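PDB 3I3L: alkylhalidase CmlS from Streptomyces venezuelae, which is a flavin-dependent halogenase of chloramphenicol biosynthesis that carries FAD in covalent linkage and probably acts as an oxidoreductase. Local coordinates for residues A38-H43 / R141-H146; K91-F96 / K223-S228; P104-F109 / G439-P444. All coordinates share one frame; numbering follows the deposited sequence.

Contact 1 of 3, residues A38-H43 / R141-H146; sequences AGLTLH and RGITVH
Arg141 lies across two side chains of the helix segment 38-43, meeting Leu40 with its outer part and His43 with its CB. Its chain is extended from CG to NE and crosses Leu40 at about a right angle, with Leu40 CD2 3.7 Å from Arg141 CD and over one face of the guanidinium. The guanidinium is gripped at several points: NE forms a salt bridge with Glu137, NH2 donates to the carbonyl of Leu77, and a water in the guanidinium plane accepts from NH1 at 2.9 Å while donating to Leu40 O at 2.8 Å. These bonds would hold the group flat against the leucine methyl.

The imidazole of His43 is reached over one face by Arg141 CB, which stands 4.2 Å from the ring centroid and 25° off the normal, a CH-pi contact displaced toward the rim. CG of His43 is anti to its backbone N (chi1 166°), which carries the ring out to the 141-146 segment, where CE1 comes within 3.2 Å of Arg141 O.

Ile143 sets its CD1 against the helix between Leu40 and His43. That methyl rests 3.7 Å from Gly39 O and 3.8 Å from His43 CB, and it also meets Leu40 CD2. A side chain at Gly39 would point toward this methyl.

Gly142, at positive phi, closes helix 127-140 in a Schellman motif and turns the chain into strand 144-146. The contact thus packs helix 33-44, which follows the probable GxGxxG turn, against the link from helix 127-140 into the outermost strand of a Rossmann-type FAD-binding domain.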
# COMPACT_ATOMS: atom_id res chain seq x y z
N ALA A 38 2.54 -6.52 -14.45
CA ALA A 38 3.94 -6.99 -14.68
C ALA A 38 4.19 -7.24 -16.21
O ALA A 38 5.20 -6.82 -16.75
CB ALA A 38 4.20 -8.23 -13.94
N GLY A 39 3.24 -7.89 -16.88
CA GLY A 39 3.39 -8.23 -18.29
C GLY A 39 3.38 -6.99 -19.19
O GLY A 39 4.27 -6.82 -20.01
N LEU A 40 2.41 -6.11 -18.97
CA LEU A 40 2.38 -4.81 -19.66
C LEU A 40 3.67 -4.03 -19.46
O LEU A 40 4.19 -3.42 -20.41
CB LEU A 40 1.22 -3.94 -19.16
CG LEU A 40 -0.19 -4.45 -19.46
CD1 LEU A 40 -1.21 -3.71 -18.63
CD2 LEU A 40 -0.50 -4.35 -20.99
N THR A 41 4.22 -4.01 -18.25
CA THR A 41 5.44 -3.23 -18.03
C THR A 41 6.65 -3.88 -18.70
O THR A 41 7.45 -3.20 -19.31
CB THR A 41 5.69 -2.97 -16.52
OG1 THR A 41 4.54 -2.35 -15.99
CG2 THR A 41 6.90 -2.07 -16.27
N LEU A 42 6.79 -5.22 -18.56
CA LEU A 42 7.87 -5.98 -19.19
C LEU A 42 7.82 -5.88 -20.74
O LEU A 42 8.84 -5.80 -21.37
CB LEU A 42 7.78 -7.46 -18.81
CG LEU A 42 8.46 -7.92 -17.53
CD1 LEU A 42 7.89 -9.30 -17.07
CD2 LEU A 42 10.01 -7.90 -17.64
N HIS A 43 6.63 -5.88 -21.32
CA HIS A 43 6.45 -5.69 -22.77
C HIS A 43 6.91 -4.28 -23.22
O HIS A 43 7.70 -4.16 -24.15
CB HIS A 43 5.01 -5.91 -23.15
CG HIS A 43 4.67 -5.42 -24.51
ND1 HIS A 43 4.78 -6.22 -25.65
CD2 HIS A 43 4.19 -4.22 -24.93
CE1 HIS A 43 4.42 -5.51 -26.70
NE2 HIS A 43 4.05 -4.30 -26.30
N ARG A 141 -1.63 -6.30 -26.97
CA ARG A 141 -0.31 -5.77 -27.26
C ARG A 141 0.60 -6.89 -27.77
O ARG A 141 1.79 -6.69 -28.02
CB ARG A 141 0.26 -5.00 -26.09
CG ARG A 141 -0.62 -3.86 -25.66
CD ARG A 141 -0.13 -3.10 -24.46
NE ARG A 141 -1.04 -1.98 -24.12
CZ ARG A 141 -0.70 -0.98 -23.31
NH1 ARG A 141 0.50 -0.97 -22.76
NH2 ARG A 141 -1.57 0.01 -23.06
N GLY A 142 0.01 -8.07 -27.92
CA GLY A 142 0.74 -9.22 -28.49
C GLY A 142 1.44 -10.08 -27.43
O GLY A 142 2.16 -11.02 -27.78
N ILE A 143 1.19 -9.76 -26.15
CA ILE A 143 1.58 -10.61 -25.02
C ILE A 143 0.80 -11.86 -25.11
O ILE A 143 -0.43 -11.83 -25.30
CB ILE A 143 1.30 -9.92 -23.61
CG1 ILE A 143 2.25 -8.73 -23.40
CG2 ILE A 143 1.45 -10.92 -22.55
CD1 ILE A 143 1.66 -7.54 -22.47
N THR A 144 1.49 -12.99 -24.94
CA THR A 144 0.84 -14.30 -24.98
C THR A 144 0.11 -14.59 -23.67
O THR A 144 0.73 -14.51 -22.59
CB THR A 144 1.94 -15.42 -25.19
OG1 THR A 144 2.72 -15.10 -26.34
CG2 THR A 144 1.28 -16.82 -25.37
N VAL A 145 -1.17 -14.93 -23.75
CA VAL A 145 -1.93 -15.17 -22.55
C VAL A 145 -2.63 -16.52 -22.67
O VAL A 145 -3.35 -16.73 -23.62
CB VAL A 145 -2.99 -14.01 -22.27
CG1 VAL A 145 -3.99 -14.42 -21.18
CG2 VAL A 145 -2.32 -12.68 -21.93
N HIS A 146 -2.44 -17.40 -21.70
CA HIS A 146 -3.17 -18.65 -21.62
C HIS A 146 -4.07 -18.67 -20.39
O HIS A 146 -3.61 -18.90 -19.26
CB HIS A 146 -2.22 -19.85 -21.54
CG HIS A 146 -1.17 -19.90 -22.62
ND1 HIS A 146 -1.49 -19.91 -23.96
CD2 HIS A 146 0.18 -20.00 -22.55
CE1 HIS A 146 -0.38 -20.00 -24.67
NE2 HIS A 146 0.65 -20.06 -23.84
O HOH W 1 2.90 -2.64 -22.73

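Contact 2 of 3, residues K91-F96 / K223-S228; sequences KPSATF and KGTTYS
Thr225 OG1 is set anti to its own backbone N (chi1 -167°), while Thr95 OG1 stands beside its backbone N (chi1 -63°), and the two hydroxyls meet at 2.9 Å in a hydrogen bond that either could donate. Their side chains cross at about a right angle. The two segments are neighbouring parallel strands, 93-96 and 226-228, in the large mixed sheet of this flavoprotein, with Ala94, Thr95 and Phe96 paired to Thr226, Tyr227 and Ser228.

Thr95 N donates to Thr226 O at 2.7 Å, from 31° outside the carbonyl plane, and Ser228 N reaches Thr95 O in a straighter approach, nearly along the C=O axis. A weak bond from Thr226 N to Ser93 O continues the ladder.

On the Thr95 face, CG2 of the threonine lies alongside Tyr227, 4.0 Å from CE1, and Thr225 CG2 sits over one face of the same ring, toward its rim. Thr95 OG1 is also bonded to Thr106 OG1 on the next strand, so a line of hydroxyls starts at Thr225, just ahead of strand 226-231. On the face of Phe96 and Ser228, the serine OG lies oblique to the phenylalanine ring, nearest to its CE1.

Toward the flavin, Lys91 NZ and Thr226 OG1 both bond to Ser65, an FAD-binding residue. The bent lysine chain crosses Thr226 on its way there, bringing Lys91 CD to 3.4 Å from Thr226 OG1.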
# COMPACT_ATOMS: atom_id res chain seq x y z
N LYS A 91 -13.99 7.50 -6.48
CA LYS A 91 -13.76 7.51 -5.02
C LYS A 91 -12.93 8.71 -4.63
O LYS A 91 -11.79 8.79 -5.03
CB LYS A 91 -13.06 6.21 -4.55
CG LYS A 91 -12.35 6.38 -3.20
CD LYS A 91 -12.15 5.10 -2.53
CE LYS A 91 -10.83 4.57 -2.79
NZ LYS A 91 -10.22 3.94 -1.48
N PRO A 92 -13.50 9.62 -3.83
CA PRO A 92 -12.81 10.88 -3.44
C PRO A 92 -11.84 10.70 -2.29
O PRO A 92 -10.87 11.48 -2.12
CB PRO A 92 -13.96 11.79 -2.97
CG PRO A 92 -15.13 10.82 -2.66
CD PRO A 92 -14.85 9.48 -3.23
N SER A 93 -12.10 9.67 -1.49
CA SER A 93 -11.51 9.54 -0.16
C SER A 93 -11.85 8.20 0.50
O SER A 93 -12.50 7.35 -0.08
CB SER A 93 -12.11 10.62 0.72
OG SER A 93 -13.52 10.47 0.73
N ALA A 94 -11.39 8.05 1.73
CA ALA A 94 -11.84 6.96 2.58
C ALA A 94 -12.36 7.58 3.88
O ALA A 94 -11.71 8.47 4.46
CB ALA A 94 -10.71 6.00 2.83
N THR A 95 -13.53 7.13 4.31
CA THR A 95 -14.09 7.61 5.57
C THR A 95 -14.12 6.52 6.65
O THR A 95 -14.45 5.36 6.39
CB THR A 95 -15.46 8.29 5.35
OG1 THR A 95 -15.27 9.46 4.50
CG2 THR A 95 -16.08 8.77 6.68
N PHE A 96 -13.77 6.91 7.87
CA PHE A 96 -13.61 5.99 8.99
C PHE A 96 -14.50 6.35 10.16
O PHE A 96 -14.50 7.51 10.61
CB PHE A 96 -12.15 5.99 9.43
CG PHE A 96 -11.24 5.40 8.42
CD1 PHE A 96 -10.90 4.06 8.46
CD2 PHE A 96 -10.76 6.16 7.39
CE1 PHE A 96 -10.10 3.49 7.51
CE2 PHE A 96 -9.94 5.59 6.41
CZ PHE A 96 -9.60 4.26 6.48
N LYS A 223 -19.69 11.46 -1.29
CA LYS A 223 -20.20 10.53 -2.28
C LYS A 223 -19.07 9.65 -2.88
O LYS A 223 -18.01 10.15 -3.32
CB LYS A 223 -20.90 11.28 -3.41
CG LYS A 223 -21.77 10.36 -4.30
CD LYS A 223 -20.96 9.31 -5.08
CE LYS A 223 -21.83 8.35 -5.95
NZ LYS A 223 -22.88 9.16 -6.72
N GLY A 224 -19.30 8.33 -2.89
CA GLY A 224 -18.29 7.43 -3.34
C GLY A 224 -17.19 7.06 -2.35
O GLY A 224 -16.24 6.33 -2.71
N THR A 225 -17.28 7.54 -1.10
CA THR A 225 -16.21 7.29 -0.14
C THR A 225 -16.30 5.86 0.33
O THR A 225 -17.37 5.32 0.42
CB THR A 225 -16.32 8.27 1.09
OG1 THR A 225 -15.13 8.21 1.86
CG2 THR A 225 -17.51 7.93 1.99
N THR A 226 -15.15 5.28 0.68
CA THR A 226 -15.09 3.94 1.31
C THR A 226 -15.27 4.03 2.83
O THR A 226 -14.44 4.69 3.50
CB THR A 226 -13.74 3.20 1.01
OG1 THR A 226 -13.65 2.91 -0.39
CG2 THR A 226 -13.57 1.83 1.84
N TYR A 227 -16.29 3.35 3.39
CA TYR A 227 -16.56 3.41 4.84
C TYR A 227 -15.94 2.23 5.57
O TYR A 227 -16.11 1.07 5.14
CB TYR A 227 -18.03 3.41 5.13
CG TYR A 227 -18.73 4.66 4.71
CD1 TYR A 227 -18.64 5.80 5.50
CD2 TYR A 227 -19.49 4.71 3.51
CE1 TYR A 227 -19.28 6.96 5.13
CE2 TYR A 227 -20.16 5.84 3.15
CZ TYR A 227 -20.05 6.98 3.97
OH TYR A 227 -20.66 8.15 3.62
N SER A 228 -15.18 2.51 6.64
CA SER A 228 -14.68 1.46 7.54
C SER A 228 -15.19 1.78 8.93
O SER A 228 -15.04 2.90 9.41
CB SER A 228 -13.16 1.37 7.57
OG SER A 228 -12.59 1.25 6.28

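Contact 3 of 3, residues P104-F109 / G439-P444; sequences PWTFSF and GRHQRP
The backbones of Trp105 and Arg440 run close enough, CA to CA 4.3 Å, to form a single beta bridge. Beside it His441 N donates to Pro104 O at 3.0 Å, nearly straight. Thr106 N donates to Gly439 O at 2.9 Å. This isolated bridge ties strand 105-108 of the large mixed sheet to the loop that leaves helix 430-439. The second bond is the more oblique, since Thr106 N stands above the carbonyl plane of Gly439. Gly439 itself fits where a side chain would not: a CB there would clash with Thr106 O and Trp105 CE3.

His441 carries the side-chain part of the contact, its imidazole meeting one partner over a face and another at its edge. Pro104 CB lies over one face, 3.6 Å from the ring centroid and 16° off the normal, a close CH-pi contact in which the two side chains cross at about a right angle. At the edge, near the ring plane, NE2 meets Thr106 OG1 in a hydrogen bond that either could donate; Thr106 OG1 is also hydrogen-bonded to Thr95 OG1 on strand 89-97. Phe450 adds a ring stack to the same imidazole. A leucine in place of His441 would probably leave Thr106 OG1 without its imidazole partner and Pro104 CB without an aromatic face to rest on.

Trp105 turns its indole away from the loop toward Met435 and Ile436 of helix 430-439 and stacks on Phe96. Farther along the loop, the carbonyl of Pro444 comes back to Pro104, its O 3.6 Å from Pro104 CD.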
# COMPACT_ATOMS: atom_id res chain seq x y z
N PRO A 104 -16.55 11.23 13.11
CA PRO A 104 -16.00 10.62 11.88
C PRO A 104 -14.70 11.26 11.43
O PRO A 104 -14.47 12.41 11.74
CB PRO A 104 -17.10 10.88 10.82
CG PRO A 104 -18.35 11.14 11.61
CD PRO A 104 -17.90 11.80 12.91
N TRP A 105 -13.84 10.52 10.73
CA TRP A 105 -12.76 11.17 9.99
C TRP A 105 -12.60 10.70 8.55
O TRP A 105 -12.97 9.57 8.21
CB TRP A 105 -11.42 11.14 10.76
CG TRP A 105 -10.75 9.81 10.77
CD1 TRP A 105 -10.91 8.78 11.69
CD2 TRP A 105 -9.76 9.39 9.83
NE1 TRP A 105 -10.06 7.73 11.35
CE2 TRP A 105 -9.35 8.08 10.22
CE3 TRP A 105 -9.17 9.99 8.69
CZ2 TRP A 105 -8.41 7.36 9.48
CZ3 TRP A 105 -8.16 9.28 7.99
CH2 TRP A 105 -7.81 7.97 8.38
N THR A 106 -12.11 11.59 7.67
CA THR A 106 -11.98 11.26 6.27
C THR A 106 -10.57 11.52 5.75
O THR A 106 -10.01 12.61 6.00
CB THR A 106 -12.99 12.08 5.45
OG1 THR A 106 -14.32 11.64 5.77
CG2 THR A 106 -12.75 11.95 3.90
N PHE A 107 -10.01 10.55 5.01
CA PHE A 107 -8.71 10.72 4.34
C PHE A 107 -8.87 11.11 2.88
O PHE A 107 -9.17 10.27 2.04
CB PHE A 107 -7.86 9.44 4.45
CG PHE A 107 -6.46 9.58 3.85
CD1 PHE A 107 -5.58 10.58 4.28
CD2 PHE A 107 -6.03 8.72 2.83
CE1 PHE A 107 -4.29 10.72 3.71
CE2 PHE A 107 -4.71 8.85 2.27
CZ PHE A 107 -3.87 9.83 2.72
N SER A 108 -8.68 12.40 2.59
CA SER A 108 -8.93 12.96 1.26
C SER A 108 -7.84 12.54 0.31
O SER A 108 -6.68 12.44 0.70
CB SER A 108 -8.94 14.50 1.27
OG SER A 108 -9.11 14.99 -0.06
N PHE A 109 -8.23 12.27 -0.93
CA PHE A 109 -7.22 11.95 -1.98
C PHE A 109 -6.69 13.22 -2.72
O PHE A 109 -5.81 13.13 -3.60
CB PHE A 109 -7.73 10.87 -2.97
CG PHE A 109 -7.86 9.50 -2.36
CD1 PHE A 109 -7.13 9.15 -1.27
CD2 PHE A 109 -8.73 8.60 -2.87
CE1 PHE A 109 -7.28 7.91 -0.69
CE2 PHE A 109 -8.87 7.33 -2.30
CZ PHE A 109 -8.15 7.01 -1.20
N GLY A 439 -8.21 14.78 9.47
CA GLY A 439 -9.41 14.36 8.83
C GLY A 439 -10.69 14.41 9.65
O GLY A 439 -11.77 14.03 9.17
N ARG A 440 -10.60 14.90 10.87
CA ARG A 440 -11.73 14.93 11.79
C ARG A 440 -12.84 15.83 11.26
O ARG A 440 -12.60 17.00 10.97
CB ARG A 440 -11.24 15.45 13.15
CG ARG A 440 -12.33 15.53 14.23
CD ARG A 440 -11.77 15.98 15.64
NE ARG A 440 -10.51 15.30 16.06
CZ ARG A 440 -10.43 14.04 16.49
NH1 ARG A 440 -11.52 13.26 16.54
NH2 ARG A 440 -9.25 13.53 16.84
N HIS A 441 -14.05 15.27 11.11
CA HIS A 441 -15.25 16.07 10.80
C HIS A 441 -15.53 17.03 11.96
O HIS A 441 -15.21 16.76 13.13
CB HIS A 441 -16.48 15.20 10.58
CG HIS A 441 -16.38 14.28 9.40
ND1 HIS A 441 -17.50 13.71 8.81
CD2 HIS A 441 -15.31 13.83 8.69
CE1 HIS A 441 -17.12 12.95 7.79
NE2 HIS A 441 -15.79 13.02 7.69
N GLN A 442 -16.15 18.16 11.63
CA GLN A 442 -16.33 19.22 12.63
C GLN A 442 -17.70 19.17 13.32
O GLN A 442 -18.25 20.19 13.74
CB GLN A 442 -16.06 20.56 11.98
CG GLN A 442 -14.66 20.65 11.36
CD GLN A 442 -13.56 20.56 12.40
OE1 GLN A 442 -12.88 19.53 12.52
NE2 GLN A 442 -13.41 21.61 13.19
N ARG A 443 -18.25 17.97 13.43
CA ARG A 443 -19.47 17.72 14.15
C ARG A 443 -19.35 16.29 14.65
O ARG A 443 -18.54 15.53 14.11
CB ARG A 443 -20.68 17.88 13.19
CG ARG A 443 -20.81 16.78 12.14
CD ARG A 443 -21.60 17.24 10.93
NE ARG A 443 -21.10 18.52 10.43
CZ ARG A 443 -20.10 18.66 9.56
NH1 ARG A 443 -19.45 17.60 9.05
NH2 ARG A 443 -19.73 19.89 9.19
N PRO A 444 -20.20 15.89 15.62
CA PRO A 444 -20.06 14.59 16.31
C PRO A 444 -20.45 13.40 15.46
O PRO A 444 -20.03 12.27 15.74
CB PRO A 444 -21.02 14.70 17.52
CG PRO A 444 -21.57 16.18 17.48
CD PRO A 444 -21.40 16.63 16.07

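Contacts 2 and 3 are adjacent, their centres about 10 Å apart, and share one sheet in which strands 89-97 and 105-108 are neighbours. A line of side-chain hydroxyls, from Thr225 through Thr95 and Thr106, leads from residues 223-228 to His441 in the loop 439-444. Separately, Ala94 O lies 2.7 Å from Phe107 N, a probable hydrogen bond between the two strands. Contact 1 stands apart, about 33 Å from contact 2 and 41 Å from contact 3 between centres, on the other side of the chain's centre from contact 3. The flavin lies between: measured between nearest atoms, Gly39 of contact 1 is about 12 Å from bound FAD, and the Thr226 side chain of contact 2 about 6 Å.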